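Local coordinates for copper-containing nitrite reductase (Thermus scotoductus, PDB 6HBE), which probably catalyses the copper-dependent reduction of nitrite to nitric oxide in denitrification, working as a homotrimer of three-domain subunits, at residues C[153-158]-C[199-204]; C[222-227]-C[250-255]; C[389-394]-C[405-410]. All coordinates share one frame; numbering follows the deposited sequence.

Contact 1. Residues C[153-158]-C[199-204]; sequences DLKLYI and YLRIYF
Y199 opens the parallel pairing of 199-204 with 153-158 by an exchange with D153: its O accepts the bond from D153 N, and its own N gives a nearly straight one (166°) to the anti lone pair of D153 OD2, 2.9 Å away. The same carboxylate oxygen also meets R150 in a salt bridge. L200 follows on the apolar face, its CD2 3.9 Å from L154 CB. R201 returns to the polar face, and its chain, bent at chi3 (78°), brings NE and NH2 side-on to the single oxygen Y203 OH, which lies in the guanidinium plane and is also bonded to E137. NH1 turns to E145 and to Y199 OH, which also bonds E252, while K155 CE comes within 3.5 Å of R201 NH2. I202 CG1 nears L156 CD1. The Y203 ring stacks on that of Y157, offset, Y157 CE2 over its face, centroids 4.5 Å apart and planes at 19°; F204 CD1 lies 4.1 Å from I158 CG2. This parallel pair thus gives its cupredoxin-type sheet one apolar and one polar-aromatic face: the stack limits turning of the Y203 ring, R201 fixes its hydroxyl, and acidic neighbours probably offset the lysine charge.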
loop_
_atom_site.group_PDB
_atom_site.type_symbol
_atom_site.label_atom_id
_atom_site.label_comp_id
_atom_site.label_asym_id
_atom_site.label_seq_id
_atom_site.Cartn_x
_atom_site.Cartn_y
_atom_site.Cartn_z
ATOM N N ASP C 153 16.998 -29.453 -13.709
ATOM C CA ASP C 153 17.824 -30.081 -12.695
ATOM C C ASP C 153 17.230 -29.967 -11.290
ATOM O O ASP C 153 17.402 -30.862 -10.495
ATOM C CB ASP C 153 19.247 -29.505 -12.739
ATOM C CG ASP C 153 19.935 -29.771 -14.084
ATOM O OD1 ASP C 153 20.025 -30.948 -14.476
ATOM O OD2 ASP C 153 20.339 -28.825 -14.776
ATOM N N LEU C 154 16.531 -28.867 -10.980
ATOM C CA LEU C 154 15.766 -28.751 -9.733
ATOM C C LEU C 154 14.532 -27.838 -9.957
ATOM O O LEU C 154 14.643 -26.783 -10.593
ATOM C CB LEU C 154 16.650 -28.186 -8.623
ATOM C CG LEU C 154 16.112 -28.093 -7.195
ATOM C CD1 LEU C 154 15.708 -29.434 -6.566
ATOM C CD2 LEU C 154 17.158 -27.421 -6.337
ATOM N N LYS C 155 13.379 -28.284 -9.448
ATOM C CA LYS C 155 12.144 -27.476 -9.396
ATOM C C LYS C 155 11.983 -26.901 -7.998
ATOM O O LYS C 155 12.158 -27.613 -7.006
ATOM C CB LYS C 155 10.937 -28.332 -9.753
ATOM C CG LYS C 155 10.929 -28.796 -11.207
ATOM C CD LYS C 155 9.736 -29.714 -11.456
ATOM C CE LYS C 155 9.536 -29.981 -12.950
ATOM N NZ LYS C 155 8.353 -30.854 -13.174
ATOM N N LEU C 156 11.621 -25.616 -7.932
ATOM C CA LEU C 156 11.435 -24.899 -6.685
ATOM C C LEU C 156 10.010 -24.316 -6.740
ATOM O O LEU C 156 9.698 -23.578 -7.673
ATOM C CB LEU C 156 12.442 -23.770 -6.567
ATOM C CG LEU C 156 13.937 -24.133 -6.620
ATOM C CD1 LEU C 156 14.756 -22.866 -6.488
ATOM C CD2 LEU C 156 14.318 -25.103 -5.507
ATOM N N TYR C 157 9.184 -24.677 -5.764
ATOM C CA TYR C 157 7.796 -24.190 -5.640
ATOM C C TYR C 157 7.723 -23.250 -4.438
ATOM O O TYR C 157 8.032 -23.660 -3.289
ATOM C CB TYR C 157 6.832 -25.359 -5.502
ATOM C CG TYR C 157 6.820 -26.375 -6.655
ATOM C CD1 TYR C 157 7.659 -27.497 -6.628
ATOM C CD2 TYR C 157 5.913 -26.288 -7.684
ATOM C CE1 TYR C 157 7.625 -28.467 -7.620
ATOM C CE2 TYR C 157 5.857 -27.257 -8.677
ATOM C CZ TYR C 157 6.738 -28.353 -8.639
ATOM O OH TYR C 157 6.725 -29.330 -9.618
ATOM N N ILE C 158 7.338 -21.989 -4.692
ATOM C CA ILE C 158 7.400 -20.931 -3.669
ATOM C C ILE C 158 6.070 -20.143 -3.558
ATOM O O ILE C 158 5.605 -19.597 -4.555
ATOM C CB ILE C 158 8.506 -19.891 -4.037
ATOM C CG1 ILE C 158 9.894 -20.548 -4.199
ATOM C CG2 ILE C 158 8.582 -18.781 -2.979
ATOM C CD1 ILE C 158 10.554 -20.896 -2.886
ATOM N N TYR C 199 19.934 -25.967 -14.638
ATOM C CA TYR C 199 18.663 -25.437 -15.151
ATOM C C TYR C 199 17.607 -25.508 -14.031
ATOM O O TYR C 199 17.153 -26.605 -13.656
ATOM C CB TYR C 199 18.248 -26.207 -16.417
ATOM C CG TYR C 199 16.795 -26.129 -16.865
ATOM C CD1 TYR C 199 15.964 -25.017 -16.575
ATOM C CD2 TYR C 199 16.244 -27.165 -17.643
ATOM C CE1 TYR C 199 14.643 -24.984 -16.992
ATOM C CE2 TYR C 199 14.915 -27.126 -18.069
ATOM C CZ TYR C 199 14.126 -26.027 -17.764
ATOM O OH TYR C 199 12.817 -26.014 -18.201
ATOM N N LEU C 200 17.246 -24.336 -13.480
ATOM C CA LEU C 200 16.183 -24.242 -12.469
ATOM C C LEU C 200 14.844 -23.852 -13.085
ATOM O O LEU C 200 14.804 -23.007 -13.978
ATOM C CB LEU C 200 16.554 -23.214 -11.379
ATOM C CG LEU C 200 17.883 -23.420 -10.645
ATOM C CD1 LEU C 200 18.024 -22.396 -9.521
ATOM C CD2 LEU C 200 18.077 -24.820 -10.057
ATOM N N ARG C 201 13.752 -24.449 -12.597
ATOM C CA ARG C 201 12.392 -23.955 -12.917
ATOM C C ARG C 201 11.663 -23.601 -11.601
ATOM O O ARG C 201 11.546 -24.438 -10.710
ATOM C CB ARG C 201 11.595 -24.935 -13.793
ATOM C CG ARG C 201 10.328 -24.326 -14.435
ATOM C CD ARG C 201 9.999 -24.990 -15.771
ATOM N NE ARG C 201 9.356 -26.293 -15.601
ATOM C CZ ARG C 201 9.537 -27.385 -16.366
ATOM N NH1 ARG C 201 10.382 -27.412 -17.397
ATOM N NH2 ARG C 201 8.835 -28.475 -16.082
ATOM N N ILE C 202 11.206 -22.342 -11.492
ATOM C CA ILE C 202 10.625 -21.788 -10.257
ATOM C C ILE C 202 9.124 -21.611 -10.541
ATOM O O ILE C 202 8.742 -21.070 -11.584
ATOM C CB ILE C 202 11.283 -20.439 -9.865
ATOM C CG1 ILE C 202 12.800 -20.622 -9.646
ATOM C CG2 ILE C 202 10.645 -19.849 -8.597
ATOM C CD1 ILE C 202 13.585 -19.326 -9.655
ATOM N N TYR C 203 8.296 -22.108 -9.643
ATOM C CA TYR C 203 6.836 -21.964 -9.707
ATOM C C TYR C 203 6.496 -21.012 -8.551
ATOM O O TYR C 203 6.604 -21.403 -7.382
ATOM C CB TYR C 203 6.166 -23.328 -9.533
ATOM C CG TYR C 203 6.482 -24.366 -10.622
ATOM C CD1 TYR C 203 7.696 -25.076 -10.617
ATOM C CD2 TYR C 203 5.559 -24.662 -11.616
ATOM C CE1 TYR C 203 7.980 -26.033 -11.591
ATOM C CE2 TYR C 203 5.828 -25.616 -12.609
ATOM C CZ TYR C 203 7.052 -26.290 -12.595
ATOM O OH TYR C 203 7.348 -27.246 -13.549
ATOM N N PHE C 204 6.102 -19.774 -8.880
ATOM C CA PHE C 204 5.910 -18.707 -7.868
ATOM C C PHE C 204 4.461 -18.240 -7.822
ATOM O O PHE C 204 3.911 -17.873 -8.864
ATOM C CB PHE C 204 6.808 -17.511 -8.200
ATOM C CG PHE C 204 6.611 -16.320 -7.273
ATOM C CD1 PHE C 204 6.813 -16.456 -5.920
ATOM C CD2 PHE C 204 6.289 -15.066 -7.773
ATOM C CE1 PHE C 204 6.646 -15.392 -5.058
ATOM C CE2 PHE C 204 6.159 -13.975 -6.910
ATOM C CZ PHE C 204 6.310 -14.159 -5.548
#

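Contact 2. Residues C[222-227]-C[250-255]; sequences FEYMYY and VIEWRV
I251 packs its CG2 over one face of the F222 ring, a CH-pi contact with the methyl 3.9 Å from the centroid; CG2 stands there because it is anti to the backbone N, with CG1 at chi1 -66° running alongside M225 CG. This is the tight, apolar side of the antiparallel pairing between 222-227 and 250-255. The buried face bearing Y224, Y226 and E252 is just as close but polar. The ring of Y226 stands with its edge to the carboxylate, and its OH gives a 2.8 Å bond to E252 OE1, met from above the carboxylate plane; M144 N also bonds that oxygen, while E252 OE2 bonds the hydroxyl of Y199. Y224 passes E252 with CD2 3.5 Å from OE1, and its own hydroxyl hydrogen-bonds E147.

At the other end the contact meets solvent, held by charge and a water rather than by apolar packing. The partly exposed E223 and R254 form a side-on salt bridge, carboxylate and guanidinium nearly coplanar (26°), with R254 NH2 2.7 Å from E223 OE1 and NE 3.1 Å from OE2. R254 N also bonds OE2, and a water joins that oxygen to R254 O. Nearby, W253 NE1 bonds N83 of a neighbouring subunit.

Y224 N and, weakly, E223 N share E252 O: a classic beta bulge, where the chain turns a corner at the start of an inner strand of the cupredoxin-type sheet.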
loop_
_atom_site.group_PDB
_atom_site.type_symbol
_atom_site.label_atom_id
_atom_site.label_comp_id
_atom_site.label_asym_id
_atom_site.label_seq_id
_atom_site.Cartn_x
_atom_site.Cartn_y
_atom_site.Cartn_z
ATOM N N PHE C 222 16.466 -13.363 -15.100
ATOM C CA PHE C 222 15.609 -14.486 -15.481
ATOM C C PHE C 222 15.510 -14.569 -17.003
ATOM O O PHE C 222 15.177 -13.592 -17.682
ATOM C CB PHE C 222 14.183 -14.400 -14.875
ATOM C CG PHE C 222 14.140 -14.321 -13.365
ATOM C CD1 PHE C 222 14.863 -15.199 -12.587
ATOM C CD2 PHE C 222 13.320 -13.402 -12.736
ATOM C CE1 PHE C 222 14.805 -15.153 -11.194
ATOM C CE2 PHE C 222 13.262 -13.336 -11.344
ATOM C CZ PHE C 222 13.989 -14.231 -10.572
ATOM N N GLU C 223 15.796 -15.747 -17.545
ATOM C CA GLU C 223 15.875 -15.892 -18.998
ATOM C C GLU C 223 14.494 -15.872 -19.651
ATOM O O GLU C 223 14.266 -15.119 -20.616
ATOM C CB GLU C 223 16.649 -17.155 -19.361
ATOM C CG GLU C 223 18.015 -17.194 -18.645
ATOM C CD GLU C 223 18.987 -18.174 -19.233
ATOM O OE1 GLU C 223 19.117 -18.199 -20.475
ATOM O OE2 GLU C 223 19.622 -18.912 -18.448
ATOM N N TYR C 224 13.592 -16.710 -19.142
ATOM C CA TYR C 224 12.217 -16.803 -19.658
ATOM C C TYR C 224 11.237 -16.842 -18.487
ATOM O O TYR C 224 11.471 -17.561 -17.543
ATOM C CB TYR C 224 12.014 -18.085 -20.483
ATOM C CG TYR C 224 13.036 -18.342 -21.579
ATOM C CD1 TYR C 224 13.337 -17.369 -22.535
ATOM C CD2 TYR C 224 13.667 -19.593 -21.690
ATOM C CE1 TYR C 224 14.284 -17.604 -23.547
ATOM C CE2 TYR C 224 14.618 -19.844 -22.702
ATOM C CZ TYR C 224 14.923 -18.848 -23.621
ATOM O OH TYR C 224 15.845 -19.109 -24.624
ATOM N N MET C 225 10.129 -16.111 -18.583
ATOM C CA MET C 225 9.058 -16.150 -17.589
ATOM C C MET C 225 7.707 -16.271 -18.287
ATOM O O MET C 225 7.532 -15.761 -19.367
ATOM C CB MET C 225 9.048 -14.889 -16.716
ATOM C CG MET C 225 10.404 -14.363 -16.329
ATOM S SD MET C 225 10.399 -13.158 -14.988
ATOM C CE MET C 225 9.312 -11.908 -15.651
ATOM N N TYR C 226 6.755 -16.912 -17.618
ATOM C CA TYR C 226 5.430 -17.157 -18.167
ATOM C C TYR C 226 4.377 -16.664 -17.185
ATOM O O TYR C 226 4.225 -17.235 -16.100
ATOM C CB TYR C 226 5.268 -18.654 -18.464
ATOM C CG TYR C 226 6.421 -19.208 -19.277
ATOM C CD1 TYR C 226 7.566 -19.713 -18.651
ATOM C CD2 TYR C 226 6.380 -19.215 -20.673
ATOM C CE1 TYR C 226 8.640 -20.203 -19.401
ATOM C CE2 TYR C 226 7.441 -19.704 -21.423
ATOM C CZ TYR C 226 8.560 -20.200 -20.798
ATOM O OH TYR C 226 9.618 -20.687 -21.537
ATOM N N TYR C 227 3.660 -15.609 -17.546
ATOM C CA TYR C 227 2.608 -15.054 -16.680
ATOM C C TYR C 227 1.448 -16.063 -16.520
ATOM O O TYR C 227 0.985 -16.652 -17.514
ATOM C CB TYR C 227 2.123 -13.700 -17.178
ATOM C CG TYR C 227 1.104 -12.959 -16.277
ATOM C CD1 TYR C 227 1.395 -12.627 -14.948
ATOM C CD2 TYR C 227 -0.134 -12.564 -16.778
ATOM C CE1 TYR C 227 0.467 -11.942 -14.152
ATOM C CE2 TYR C 227 -1.065 -11.868 -16.005
ATOM C CZ TYR C 227 -0.767 -11.551 -14.689
ATOM O OH TYR C 227 -1.744 -10.876 -13.947
ATOM N N VAL C 250 5.708 -18.908 -13.887
ATOM C CA VAL C 250 6.800 -19.915 -14.023
ATOM C C VAL C 250 8.050 -19.218 -14.607
ATOM O O VAL C 250 7.941 -18.422 -15.535
ATOM C CB VAL C 250 6.370 -21.123 -14.891
ATOM C CG1 VAL C 250 7.532 -22.054 -15.187
ATOM C CG2 VAL C 250 5.280 -21.900 -14.172
ATOM N N ILE C 251 9.215 -19.463 -14.009
ATOM C CA ILE C 251 10.471 -18.810 -14.393
ATOM C C ILE C 251 11.512 -19.923 -14.712
ATOM O O ILE C 251 11.660 -20.866 -13.941
ATOM C CB ILE C 251 10.956 -17.924 -13.225
ATOM C CG1 ILE C 251 9.974 -16.749 -13.000
ATOM C CG2 ILE C 251 12.380 -17.418 -13.434
ATOM C CD1 ILE C 251 10.080 -16.160 -11.593
ATOM N N GLU C 252 12.197 -19.797 -15.850
ATOM C CA GLU C 252 13.334 -20.652 -16.223
ATOM C C GLU C 252 14.629 -19.817 -16.200
ATOM O O GLU C 252 14.675 -18.744 -16.802
ATOM C CB GLU C 252 13.096 -21.217 -17.632
ATOM C CG GLU C 252 11.901 -22.141 -17.743
ATOM C CD GLU C 252 11.740 -22.709 -19.158
ATOM O OE1 GLU C 252 11.614 -21.937 -20.113
ATOM O OE2 GLU C 252 11.750 -23.943 -19.309
ATOM N N TRP C 253 15.655 -20.299 -15.495
ATOM C CA TRP C 253 16.916 -19.605 -15.342
ATOM C C TRP C 253 18.020 -20.648 -15.121
ATOM O O TRP C 253 17.829 -21.604 -14.369
ATOM C CB TRP C 253 16.835 -18.625 -14.120
ATOM C CG TRP C 253 18.124 -17.897 -13.720
ATOM C CD1 TRP C 253 18.819 -16.976 -14.457
ATOM C CD2 TRP C 253 18.802 -17.984 -12.457
ATOM N NE1 TRP C 253 19.921 -16.539 -13.756
ATOM C CE2 TRP C 253 19.935 -17.148 -12.532
ATOM C CE3 TRP C 253 18.613 -18.759 -11.310
ATOM C CZ2 TRP C 253 20.832 -17.004 -11.466
ATOM C CZ3 TRP C 253 19.504 -18.612 -10.253
ATOM C CH2 TRP C 253 20.607 -17.755 -10.349
ATOM N N ARG C 254 19.163 -20.452 -15.770
ATOM C CA ARG C 254 20.379 -21.226 -15.469
ATOM C C ARG C 254 21.245 -20.520 -14.458
ATOM O O ARG C 254 21.490 -19.323 -14.580
ATOM C CB ARG C 254 21.179 -21.502 -16.735
ATOM C CG ARG C 254 20.491 -22.563 -17.582
ATOM C CD ARG C 254 21.017 -22.633 -18.988
ATOM N NE ARG C 254 20.662 -21.459 -19.780
ATOM C CZ ARG C 254 20.681 -21.412 -21.111
ATOM N NH1 ARG C 254 21.033 -22.474 -21.832
ATOM N NH2 ARG C 254 20.353 -20.288 -21.736
ATOM N N VAL C 255 21.722 -21.267 -13.473
ATOM C CA VAL C 255 22.639 -20.737 -12.474
ATOM C C VAL C 255 23.946 -20.430 -13.255
ATOM O O VAL C 255 24.468 -21.335 -13.946
ATOM C CB VAL C 255 22.916 -21.731 -11.326
ATOM C CG1 VAL C 255 23.853 -21.120 -10.301
ATOM C CG2 VAL C 255 21.644 -22.163 -10.594
HETATM O O HOH W 1 21.675 -17.821 -16.807
#

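Contact 3. Residues C[389-394]-C[405-410]. With CU (copper (II) ion), chain L.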
loop_
_atom_site.group_PDB
_atom_site.type_symbol
_atom_site.label_atom_id
_atom_site.label_comp_id
_atom_site.label_asym_id
_atom_site.label_seq_id
_atom_site.Cartn_x
_atom_site.Cartn_y
_atom_site.Cartn_z
ATOM N N ARG C 389 -21.650 -9.125 10.062
ATOM C CA ARG C 389 -22.331 -8.727 11.287
ATOM C C ARG C 389 -21.628 -9.306 12.500
ATOM O O ARG C 389 -21.070 -10.398 12.431
ATOM C CB ARG C 389 -23.798 -9.197 11.299
ATOM C CG ARG C 389 -24.745 -8.373 10.455
ATOM C CD ARG C 389 -26.230 -8.747 10.673
ATOM N NE ARG C 389 -26.415 -10.201 10.708
ATOM C CZ ARG C 389 -26.546 -11.027 9.657
ATOM N NH1 ARG C 389 -26.576 -10.586 8.403
ATOM N NH2 ARG C 389 -26.682 -12.340 9.872
ATOM N N HIS C 390 -21.652 -8.566 13.598
ATOM C CA HIS C 390 -21.027 -8.961 14.861
ATOM C C HIS C 390 -21.856 -8.518 16.055
ATOM O O HIS C 390 -22.612 -7.527 15.973
ATOM C CB HIS C 390 -19.641 -8.321 15.047
ATOM C CG HIS C 390 -18.699 -8.622 13.939
ATOM N ND1 HIS C 390 -18.228 -9.894 13.708
ATOM C CD2 HIS C 390 -18.180 -7.837 12.966
ATOM C CE1 HIS C 390 -17.436 -9.876 12.647
ATOM N NE2 HIS C 390 -17.386 -8.640 12.179
ATOM N N ASP C 391 -21.648 -9.225 17.174
ATOM C CA ASP C 391 -22.084 -8.766 18.488
ATOM C C ASP C 391 -20.922 -8.909 19.451
ATOM O O ASP C 391 -19.807 -9.342 19.064
ATOM C CB ASP C 391 -23.379 -9.504 18.951
ATOM C CG ASP C 391 -23.189 -11.026 19.195
ATOM O OD1 ASP C 391 -22.056 -11.517 19.404
ATOM O OD2 ASP C 391 -24.220 -11.750 19.227
ATOM N N ALA C 392 -21.153 -8.523 20.705
ATOM C CA ALA C 392 -20.190 -8.756 21.768
ATOM C C ALA C 392 -20.962 -9.340 22.972
ATOM O O ALA C 392 -21.911 -8.703 23.426
ATOM C CB ALA C 392 -19.508 -7.456 22.157
ATOM N N VAL C 393 -20.548 -10.522 23.453
ATOM C CA VAL C 393 -21.227 -11.275 24.557
ATOM C C VAL C 393 -20.182 -11.728 25.599
ATOM O O VAL C 393 -19.214 -12.433 25.273
ATOM C CB VAL C 393 -22.035 -12.500 24.022
ATOM C CG1 VAL C 393 -22.929 -12.117 22.853
ATOM C CG2 VAL C 393 -21.144 -13.657 23.573
ATOM N N VAL C 394 -20.337 -11.301 26.852
ATOM C CA VAL C 394 -19.389 -11.695 27.894
ATOM C C VAL C 394 -19.504 -13.201 28.172
ATOM O O VAL C 394 -20.625 -13.734 28.295
ATOM C CB VAL C 394 -19.594 -10.890 29.181
ATOM C CG1 VAL C 394 -18.715 -11.420 30.314
ATOM C CG2 VAL C 394 -19.277 -9.437 28.937
ATOM N N THR C 405 -24.518 -7.228 23.443
ATOM C CA THR C 405 -24.938 -6.167 22.537
ATOM C C THR C 405 -25.868 -6.825 21.560
ATOM O O THR C 405 -25.824 -8.039 21.394
ATOM C CB THR C 405 -23.767 -5.502 21.748
ATOM O OG1 THR C 405 -23.326 -6.395 20.709
ATOM C CG2 THR C 405 -22.626 -5.152 22.670
ATOM N N PRO C 406 -26.711 -6.037 20.894
ATOM C CA PRO C 406 -27.372 -6.539 19.668
ATOM C C PRO C 406 -26.378 -6.925 18.550
ATOM O O PRO C 406 -25.197 -6.598 18.623
ATOM C CB PRO C 406 -28.249 -5.352 19.204
ATOM C CG PRO C 406 -28.101 -4.263 20.208
ATOM C CD PRO C 406 -27.029 -4.629 21.183
ATOM N N LYS C 407 -26.864 -7.609 17.523
ATOM C CA LYS C 407 -26.043 -7.899 16.345
ATOM C C LYS C 407 -26.043 -6.652 15.435
ATOM O O LYS C 407 -27.082 -6.173 15.017
ATOM C CB LYS C 407 -26.542 -9.144 15.628
ATOM C CG LYS C 407 -26.262 -10.409 16.449
ATOM C CD LYS C 407 -27.010 -11.615 15.936
ATOM C CE LYS C 407 -26.854 -12.798 16.874
ATOM N NZ LYS C 407 -27.357 -14.034 16.215
ATOM N N LEU C 408 -24.865 -6.098 15.205
ATOM C CA LEU C 408 -24.708 -4.810 14.506
ATOM C C LEU C 408 -24.334 -5.046 13.040
ATOM O O LEU C 408 -23.414 -5.840 12.744
ATOM C CB LEU C 408 -23.617 -4.001 15.178
ATOM C CG LEU C 408 -23.802 -3.678 16.669
ATOM C CD1 LEU C 408 -22.619 -2.857 17.164
ATOM C CD2 LEU C 408 -25.113 -2.921 16.913
ATOM N N GLY C 409 -25.074 -4.389 12.152
ATOM C CA GLY C 409 -24.712 -4.247 10.725
ATOM C C GLY C 409 -23.671 -3.128 10.534
ATOM O O GLY C 409 -23.217 -2.488 11.503
ATOM N N HIS C 410 -23.318 -2.846 9.285
ATOM C CA HIS C 410 -22.253 -1.876 9.020
ATOM C C HIS C 410 -22.583 -0.478 9.525
ATOM O O HIS C 410 -23.649 0.043 9.245
ATOM C CB HIS C 410 -21.954 -1.763 7.538
ATOM C CG HIS C 410 -20.933 -0.715 7.251
ATOM N ND1 HIS C 410 -19.645 -0.797 7.732
ATOM C CD2 HIS C 410 -21.027 0.480 6.623
ATOM C CE1 HIS C 410 -18.977 0.285 7.369
ATOM N NE2 HIS C 410 -19.793 1.075 6.698
HETATM CU CU CU L . -18.558 -11.706 14.607
HETATM O O HOH W 2 -26.586 -10.771 20.225
#
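H390 and L408 form a single antiparallel bridge, the touching parts of 389-394 and 405-410 running 164° apart. L408 N gives a 2.8 Å bond to H390 O, nearly straight at 175°, whereas the return bond from H390 N to L408 O is weak. Further on, T405 N bonds A392 O. T405 OG1 is set between its backbone N and carbonyl carbon (chi1 75°), which places the hydroxyl to accept from A392 N at 3.0 Å and donate to P406 O. Its CG2 rests 3.9 Å from A392 CB. A valine in its place would probably leave A392 N without its acceptor and P406 O without the hydroxyl's proton. D391 lies alongside K407, its OD2 3.7 Å from K407 CE but making no charge contact with NZ; OD2 instead bonds S429 OG and takes a water which reaches T405 O. H390 turns away from 405-410 to bind copper through ND1 at 2.0 Å, with its NE2 held by D377. C428 and H431 also bind this copper, and M434 belongs to the same plastocyanin/azurin-family site. Around the contact, F373 of strand 370-375 touches A392 and T405, Y426 of strand 422-427 meets A392, and Y414 of strand 413-417 covers T405 and P406.

In the fold
Contacts 1 and 2 illustrate how one sheet can carry several chemistries, since strands 199-208 and 248-254 are neighbours in it. They meet directly: I202 N lies 2.9 Å from I251 O, and Y199 OH 2.6 Å from E252 OE2, linking the largely buried polar groups of one shared face. Both are mostly core, with partly exposed D153 and K155 in one and E223 and R254 in the other; contact 1 is parallel and regular, contact 2 antiparallel and bulged. Contact 3 lies across the chain's centre, about 47 Å and 50 Å from theirs, centre to centre. It mixes buried residues with exposed P406 and K407, joined by backbone bonds and the T405 hydroxyl, while H390 points away to its copper.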